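Local coordinates for protein putative oxidoreductase YfjR (Streptomyces aurantiacus, PDB 4OQZ) that probably acts as an NADPH-dependent imine reductase, using a Rossmann-type domain for the nucleotide and reducing imines to amines with S selectivity, at residues A[181-193]-A[247-259]. Sequence-based numbering, arbitrary orientation.
Sequences LSYWQAVALADAH and TNADSGVDTAFPR
Q185 of helix 163-191 reaches D254 and N248, where helix 234-250 gives way to helix 256-269. CB lies 4.1 Å from F257 CD2. CG, set anti to the backbone N (chi1 -173°), packs on P258 CG, and a bend at chi2 (77°) brings CD alongside the proline ring, 3.6 Å from P258 CD. At the tip, NE2 spends one N-H on D254 O at 2.8 Å, nearly in line with that carbonyl, and the other on N248 OD1 at 3.0 Å. Both acceptors lie close to the plane of the Q185 amide, but NE2 stands above the N248 carbonyl plane rather than on a lone pair, the two amide planes being 75° apart. N248 is itself held through ND2 by V244 O. A water 2.9 Å from Q185 OE1 and also close to D254 OD2 accepts the F257 N-H; it is placed to donate to OE1, though it has more acceptors in reach than protons. On one side of this polar centre L181 CG sits over the F257 ring face, 4.2 Å from the centroid, in a CH-pi contact, while S182 CB touches F257 CE2. On the other, V253, just past the Schellman turn at G252, places CG1 3.9 Å from A188 CB. With both N-H groups of a buried amide bonded, and its carbonyl probably met by the water, Q185 ties the helix to the interhelical turn of the C-terminal helical domain, and the two NE2 bonds fix which way round the amide lies.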
ATOM      1  N   LEU A 181      -6.054  -3.859   2.835  1.00 31.93           N
ATOM      2  CA  LEU A 181      -6.830  -4.804   2.051  1.00 32.10           C
ATOM      3  C   LEU A 181      -5.944  -5.675   1.160  1.00 39.35           C
ATOM      4  O   LEU A 181      -6.251  -6.866   1.009  1.00 43.37           O
ATOM      5  CB  LEU A 181      -7.911  -4.096   1.234  1.00 32.93           C
ATOM      6  CG  LEU A 181      -8.918  -5.016   0.476  1.00 38.77           C
ATOM      7  CD1 LEU A 181      -9.617  -6.003   1.436  1.00 39.72           C
ATOM      8  CD2 LEU A 181      -9.946  -4.211  -0.246  1.00 40.99           C
ATOM      9  N   SER A 182      -4.818  -5.099   0.612  1.00 35.77           N
ATOM     10  CA  SER A 182      -3.872  -5.858  -0.213  1.00 34.47           C
ATOM     11  C   SER A 182      -3.165  -6.868   0.678  1.00 39.94           C
ATOM     12  O   SER A 182      -2.866  -7.979   0.235  1.00 41.00           O
ATOM     13  CB  SER A 182      -2.916  -4.948  -0.968  1.00 33.08           C
ATOM     14  OG  SER A 182      -1.860  -4.484  -0.132  1.00 32.22           O
ATOM     15  N   TYR A 183      -2.926  -6.489   1.936  1.00 36.52           N
ATOM     16  CA  TYR A 183      -2.382  -7.423   2.933  1.00 37.29           C
ATOM     17  C   TYR A 183      -3.406  -8.527   3.220  1.00 40.85           C
ATOM     18  O   TYR A 183      -3.027  -9.693   3.253  1.00 41.58           O
ATOM     19  CB  TYR A 183      -1.877  -6.722   4.216  1.00 36.84           C
ATOM     20  CG  TYR A 183      -1.246  -7.685   5.210  1.00 38.82           C
ATOM     21  CD1 TYR A 183      -0.269  -8.592   4.806  1.00 40.88           C
ATOM     22  CD2 TYR A 183      -1.656  -7.714   6.538  1.00 39.51           C
ATOM     23  CE1 TYR A 183       0.324  -9.468   5.706  1.00 42.65           C
ATOM     24  CE2 TYR A 183      -1.109  -8.632   7.444  1.00 41.42           C
ATOM     25  CZ  TYR A 183      -0.130  -9.519   7.016  1.00 48.60           C
ATOM     26  OH  TYR A 183       0.443 -10.417   7.873  1.00 44.87           O
ATOM     27  N   TRP A 184      -4.716  -8.200   3.323  1.00 39.91           N
ATOM     28  CA  TRP A 184      -5.725  -9.256   3.579  1.00 40.92           C
ATOM     29  C   TRP A 184      -5.748 -10.192   2.380  1.00 44.02           C
ATOM     30  O   TRP A 184      -5.827 -11.394   2.560  1.00 44.00           O
ATOM     31  CB  TRP A 184      -7.140  -8.714   3.839  1.00 41.63           C
ATOM     32  CG  TRP A 184      -7.369  -7.779   5.000  1.00 41.79           C
ATOM     33  CD1 TRP A 184      -8.467  -6.990   5.179  1.00 45.57           C
ATOM     34  CD2 TRP A 184      -6.555  -7.599   6.173  1.00 39.86           C
ATOM     35  NE1 TRP A 184      -8.352  -6.271   6.345  1.00 43.85           N
ATOM     36  CE2 TRP A 184      -7.198  -6.637   6.985  1.00 43.67           C
ATOM     37  CE3 TRP A 184      -5.303  -8.094   6.587  1.00 39.83           C
ATOM     38  CZ2 TRP A 184      -6.653  -6.188   8.195  1.00 41.84           C
ATOM     39  CZ3 TRP A 184      -4.783  -7.663   7.797  1.00 39.42           C
ATOM     40  CH2 TRP A 184      -5.454  -6.722   8.583  1.00 40.05           C
ATOM     41  N   GLN A 185      -5.566  -9.637   1.154  1.00 39.92           N
ATOM     42  CA  GLN A 185      -5.474 -10.442  -0.062  1.00 40.63           C
ATOM     43  C   GLN A 185      -4.230 -11.374  -0.096  1.00 42.46           C
ATOM     44  O   GLN A 185      -4.332 -12.512  -0.559  1.00 44.86           O
ATOM     45  CB  GLN A 185      -5.508  -9.541  -1.300  1.00 41.00           C
ATOM     46  CG  GLN A 185      -5.576 -10.316  -2.599  1.00 39.69           C
ATOM     47  CD  GLN A 185      -6.940 -10.870  -2.897  1.00 51.96           C
ATOM     48  OE1 GLN A 185      -7.972 -10.229  -2.655  1.00 50.27           O
ATOM     49  NE2 GLN A 185      -6.971 -12.076  -3.435  1.00 49.54           N
ATOM     50  N   ALA A 186      -3.079 -10.883   0.396  1.00 36.88           N
ATOM     51  CA  ALA A 186      -1.802 -11.602   0.469  1.00 35.74           C
ATOM     52  C   ALA A 186      -1.927 -12.752   1.460  1.00 39.38           C
ATOM     53  O   ALA A 186      -1.516 -13.877   1.157  1.00 39.79           O
ATOM     54  CB  ALA A 186      -0.700 -10.645   0.930  1.00 33.92           C
ATOM     55  N   VAL A 187      -2.487 -12.463   2.646  1.00 37.26           N
ATOM     56  CA  VAL A 187      -2.761 -13.476   3.707  1.00 38.44           C
ATOM     57  C   VAL A 187      -3.604 -14.600   3.167  1.00 48.57           C
ATOM     58  O   VAL A 187      -3.211 -15.765   3.311  1.00 51.11           O
ATOM     59  CB  VAL A 187      -3.263 -12.862   5.047  1.00 41.16           C
ATOM     60  CG1 VAL A 187      -3.654 -13.935   6.070  1.00 41.84           C
ATOM     61  CG2 VAL A 187      -2.180 -11.972   5.655  1.00 38.51           C
ATOM     62  N   ALA A 188      -4.707 -14.261   2.456  1.00 47.67           N
ATOM     63  CA  ALA A 188      -5.616 -15.248   1.870  1.00 49.45           C
ATOM     64  C   ALA A 188      -4.937 -16.129   0.826  1.00 52.27           C
ATOM     65  O   ALA A 188      -5.137 -17.341   0.860  1.00 51.67           O
ATOM     66  CB  ALA A 188      -6.866 -14.584   1.298  1.00 51.19           C
ATOM     67  N   LEU A 189      -4.083 -15.556  -0.055  1.00 47.92           N
ATOM     68  CA  LEU A 189      -3.396 -16.359  -1.072  1.00 48.96           C
ATOM     69  C   LEU A 189      -2.329 -17.290  -0.486  1.00 52.82           C
ATOM     70  O   LEU A 189      -2.261 -18.458  -0.859  1.00 53.43           O
ATOM     71  CB  LEU A 189      -2.810 -15.478  -2.204  1.00 47.67           C
ATOM     72  CG  LEU A 189      -2.062 -16.199  -3.337  1.00 52.38           C
ATOM     73  CD1 LEU A 189      -3.014 -16.994  -4.239  1.00 54.51           C
ATOM     74  CD2 LEU A 189      -1.276 -15.220  -4.161  1.00 53.99           C
ATOM     75  N   ALA A 190      -1.482 -16.748   0.397  1.00 50.32           N
ATOM     76  CA  ALA A 190      -0.411 -17.457   1.085  1.00 50.78           C
ATOM     77  C   ALA A 190      -0.972 -18.596   1.951  1.00 57.81           C
ATOM     78  O   ALA A 190      -0.273 -19.587   2.179  1.00 60.10           O
ATOM     79  CB  ALA A 190       0.376 -16.486   1.939  1.00 49.45           C
ATOM     80  N   ASP A 191      -2.236 -18.465   2.410  1.00 54.01           N
ATOM     81  CA  ASP A 191      -2.913 -19.496   3.210  1.00 55.92           C
ATOM     82  C   ASP A 191      -3.118 -20.761   2.383  1.00 64.10           C
ATOM     83  O   ASP A 191      -2.721 -21.834   2.827  1.00 66.86           O
ATOM     84  CB  ASP A 191      -4.255 -18.991   3.754  1.00 57.55           C
ATOM     85  CG  ASP A 191      -4.955 -20.012   4.624  1.00 64.17           C
ATOM     86  OD1 ASP A 191      -5.827 -20.754   4.092  1.00 62.90           O
ATOM     87  OD2 ASP A 191      -4.619 -20.091   5.823  1.00 68.62           O
ATOM     88  N   ALA A 192      -3.692 -20.633   1.165  1.00 61.58           N
ATOM     89  CA  ALA A 192      -3.925 -21.742   0.239  1.00 63.95           C
ATOM     90  C   ALA A 192      -2.618 -22.441  -0.182  1.00 70.18           C
ATOM     91  O   ALA A 192      -2.659 -23.425  -0.937  1.00 72.24           O
ATOM     92  CB  ALA A 192      -4.690 -21.255  -0.982  1.00 64.88           C
ATOM     93  N   HIS A 193      -1.469 -21.961   0.366  1.00 65.23           N
ATOM     94  CA  HIS A 193      -0.123 -22.474   0.107  1.00 64.81           C
ATOM     95  C   HIS A 193       0.729 -22.817   1.352  1.00 68.51           C
ATOM     96  O   HIS A 193       1.946 -22.951   1.240  1.00 68.31           O
ATOM     97  CB  HIS A 193       0.621 -21.526  -0.827  1.00 63.06           C
ATOM     98  CG  HIS A 193       0.022 -21.438  -2.193  1.00 67.39           C
ATOM     99  ND1 HIS A 193      -0.741 -20.351  -2.574  1.00 68.41           N
ATOM    100  CD2 HIS A 193       0.127 -22.289  -3.241  1.00 71.09           C
ATOM    101  CE1 HIS A 193      -1.080 -20.573  -3.832  1.00 69.26           C
ATOM    102  NE2 HIS A 193      -0.590 -21.733  -4.274  1.00 71.26           N
ATOM    103  N   THR A 247      -3.190 -16.565 -10.315  1.00 54.94           N
ATOM    104  CA  THR A 247      -2.639 -17.222  -9.120  1.00 52.59           C
ATOM    105  C   THR A 247      -3.710 -17.381  -8.032  1.00 55.67           C
ATOM    106  O   THR A 247      -3.781 -18.429  -7.379  1.00 57.00           O
ATOM    107  CB  THR A 247      -1.438 -16.396  -8.605  1.00 56.87           C
ATOM    108  OG1 THR A 247      -0.466 -16.275  -9.639  1.00 56.34           O
ATOM    109  CG2 THR A 247      -0.786 -16.993  -7.381  1.00 57.03           C
ATOM    110  N   ASN A 248      -4.501 -16.329  -7.811  1.00 50.71           N
ATOM    111  CA  ASN A 248      -5.558 -16.314  -6.814  1.00 52.43           C
ATOM    112  C   ASN A 248      -6.718 -17.206  -7.260  1.00 62.01           C
ATOM    113  O   ASN A 248      -7.244 -17.978  -6.455  1.00 62.05           O
ATOM    114  CB  ASN A 248      -6.008 -14.885  -6.528  1.00 52.44           C
ATOM    115  CG  ASN A 248      -5.041 -14.126  -5.680  1.00 63.33           C
ATOM    116  OD1 ASN A 248      -5.051 -14.207  -4.453  1.00 55.50           O
ATOM    117  ND2 ASN A 248      -4.161 -13.386  -6.313  1.00 59.40           N
ATOM    118  N   ALA A 249      -7.065 -17.145  -8.562  1.00 62.46           N
ATOM    119  CA  ALA A 249      -8.137 -17.957  -9.150  1.00 66.43           C
ATOM    120  C   ALA A 249      -7.762 -19.446  -9.145  1.00 74.90           C
ATOM    121  O   ALA A 249      -8.634 -20.289  -8.940  1.00 77.94           O
ATOM    122  CB  ALA A 249      -8.438 -17.486 -10.566  1.00 68.69           C
ATOM    123  N   ASP A 250      -6.459 -19.762  -9.350  1.00 71.32           N
ATOM    124  CA  ASP A 250      -5.947 -21.139  -9.357  1.00 72.25           C
ATOM    125  C   ASP A 250      -6.028 -21.784  -7.971  1.00 74.48           C
ATOM    126  O   ASP A 250      -6.264 -22.984  -7.878  1.00 76.00           O
ATOM    127  CB  ASP A 250      -4.491 -21.193  -9.865  1.00 71.57           C
ATOM    128  CG  ASP A 250      -4.284 -20.988 -11.358  1.00 80.86           C
ATOM    129  OD1 ASP A 250      -5.271 -21.106 -12.122  1.00 82.26           O
ATOM    130  OD2 ASP A 250      -3.130 -20.725 -11.764  1.00 89.30           O
ATOM    131  N   SER A 251      -5.808 -20.983  -6.909  1.00 67.57           N
ATOM    132  CA  SER A 251      -5.799 -21.393  -5.513  1.00 66.95           C
ATOM    133  C   SER A 251      -7.196 -21.410  -4.876  1.00 73.80           C
ATOM    134  O   SER A 251      -7.329 -21.788  -3.714  1.00 74.56           O
ATOM    135  CB  SER A 251      -4.887 -20.468  -4.717  1.00 67.97           C
ATOM    136  OG  SER A 251      -3.635 -20.304  -5.357  1.00 77.81           O
ATOM    137  N   GLY A 252      -8.215 -21.001  -5.631  1.00 71.47           N
ATOM    138  CA  GLY A 252      -9.591 -20.923  -5.153  1.00 73.37           C
ATOM    139  C   GLY A 252      -9.869 -19.659  -4.358  1.00 74.84           C
ATOM    140  O   GLY A 252     -10.993 -19.457  -3.890  1.00 76.12           O
ATOM    141  N   VAL A 253      -8.841 -18.798  -4.200  1.00 68.03           N
ATOM    142  CA  VAL A 253      -8.898 -17.525  -3.470  1.00 65.45           C
ATOM    143  C   VAL A 253      -9.720 -16.511  -4.292  1.00 70.30           C
ATOM    144  O   VAL A 253      -9.683 -16.543  -5.520  1.00 71.44           O
ATOM    145  CB  VAL A 253      -7.455 -17.001  -3.146  1.00 65.11           C
ATOM    146  CG1 VAL A 253      -7.482 -15.678  -2.390  1.00 62.44           C
ATOM    147  CG2 VAL A 253      -6.651 -18.035  -2.362  1.00 64.51           C
ATOM    148  N   ASP A 254     -10.449 -15.620  -3.604  1.00 66.62           N
ATOM    149  CA  ASP A 254     -11.258 -14.543  -4.182  1.00 67.11           C
ATOM    150  C   ASP A 254     -10.397 -13.553  -5.004  1.00 65.33           C
ATOM    151  O   ASP A 254      -9.373 -13.070  -4.519  1.00 62.72           O
ATOM    152  CB  ASP A 254     -12.018 -13.824  -3.049  1.00 69.18           C
ATOM    153  CG  ASP A 254     -13.071 -12.830  -3.488  1.00 78.54           C
ATOM    154  OD1 ASP A 254     -14.140 -13.276  -3.986  1.00 82.72           O
ATOM    155  OD2 ASP A 254     -12.867 -11.610  -3.260  1.00 72.56           O
ATOM    156  N   THR A 255     -10.809 -13.277  -6.256  1.00 61.78           N
ATOM    157  CA  THR A 255     -10.120 -12.370  -7.185  1.00 59.80           C
ATOM    158  C   THR A 255     -10.755 -10.975  -7.304  1.00 62.41           C
ATOM    159  O   THR A 255     -10.330 -10.222  -8.179  1.00 60.98           O
ATOM    160  CB  THR A 255      -9.952 -13.007  -8.585  1.00 72.39           C
ATOM    161  OG1 THR A 255     -11.231 -13.326  -9.152  1.00 77.39           O
ATOM    162  CG2 THR A 255      -9.047 -14.214  -8.583  1.00 71.15           C
ATOM    163  N   ALA A 256     -11.720 -10.605  -6.425  1.00 59.81           N
ATOM    164  CA  ALA A 256     -12.400  -9.296  -6.471  1.00 60.81           C
ATOM    165  C   ALA A 256     -11.472  -8.074  -6.358  1.00 61.78           C
ATOM    166  O   ALA A 256     -11.529  -7.200  -7.223  1.00 62.98           O
ATOM    167  CB  ALA A 256     -13.544  -9.226  -5.458  1.00 63.02           C
ATOM    168  N   PHE A 257     -10.618  -8.014  -5.320  1.00 55.30           N
ATOM    169  CA  PHE A 257      -9.646  -6.914  -5.150  1.00 51.72           C
ATOM    170  C   PHE A 257      -8.589  -6.905  -6.271  1.00 54.66           C
ATOM    171  O   PHE A 257      -8.447  -5.857  -6.895  1.00 55.56           O
ATOM    172  CB  PHE A 257      -9.016  -6.914  -3.752  1.00 49.77           C
ATOM    173  CG  PHE A 257      -8.012  -5.809  -3.519  1.00 47.58           C
ATOM    174  CD1 PHE A 257      -8.389  -4.475  -3.605  1.00 51.30           C
ATOM    175  CD2 PHE A 257      -6.705  -6.104  -3.166  1.00 45.29           C
ATOM    176  CE1 PHE A 257      -7.457  -3.451  -3.386  1.00 49.69           C
ATOM    177  CE2 PHE A 257      -5.779  -5.083  -2.951  1.00 45.66           C
ATOM    178  CZ  PHE A 257      -6.167  -3.765  -3.032  1.00 44.36           C
ATOM    179  N   PRO A 258      -7.920  -8.040  -6.637  1.00 50.96           N
ATOM    180  CA  PRO A 258      -6.961  -7.986  -7.751  1.00 49.05           C
ATOM    181  C   PRO A 258      -7.598  -7.700  -9.105  1.00 49.23           C
ATOM    182  O   PRO A 258      -6.932  -7.109  -9.938  1.00 45.42           O
ATOM    183  CB  PRO A 258      -6.314  -9.375  -7.735  1.00 51.44           C
ATOM    184  CG  PRO A 258      -6.569  -9.914  -6.374  1.00 56.07           C
ATOM    185  CD  PRO A 258      -7.930  -9.395  -6.037  1.00 53.36           C
ATOM    186  N   ARG A 259      -8.861  -8.128  -9.372  1.00 48.80           N
ATOM    187  CA  ARG A 259      -9.405  -7.783 -10.678  1.00 51.03           C
ATOM    188  C   ARG A 259      -9.738  -6.307 -10.772  1.00 56.13           C
ATOM    189  O   ARG A 259      -9.484  -5.706 -11.800  1.00 58.63           O
ATOM    190  CB  ARG A 259     -10.510  -8.734 -11.214  1.00 55.85           C
ATOM    191  CG  ARG A 259     -11.781  -8.867 -10.389  1.00 66.16           C
ATOM    192  CD  ARG A 259     -12.799  -9.809 -11.047  1.00 77.76           C
ATOM    193  NE  ARG A 259     -12.355 -11.209 -11.114  1.00 81.55           N
ATOM    194  CZ  ARG A 259     -11.756 -11.774 -12.164  1.00 93.21           C
ATOM    195  NH1 ARG A 259     -11.403 -13.052 -12.127  1.00 73.21           N
ATOM    196  NH2 ARG A 259     -11.527 -11.069 -13.267  1.00 83.35           N
TER
HETATM  197  O   HOH W   1     -10.755 -10.126  -3.271  1.00 49.91           O
HETATM  198  O   HOH W   2      -1.471 -21.732  -7.244  1.00 55.11           O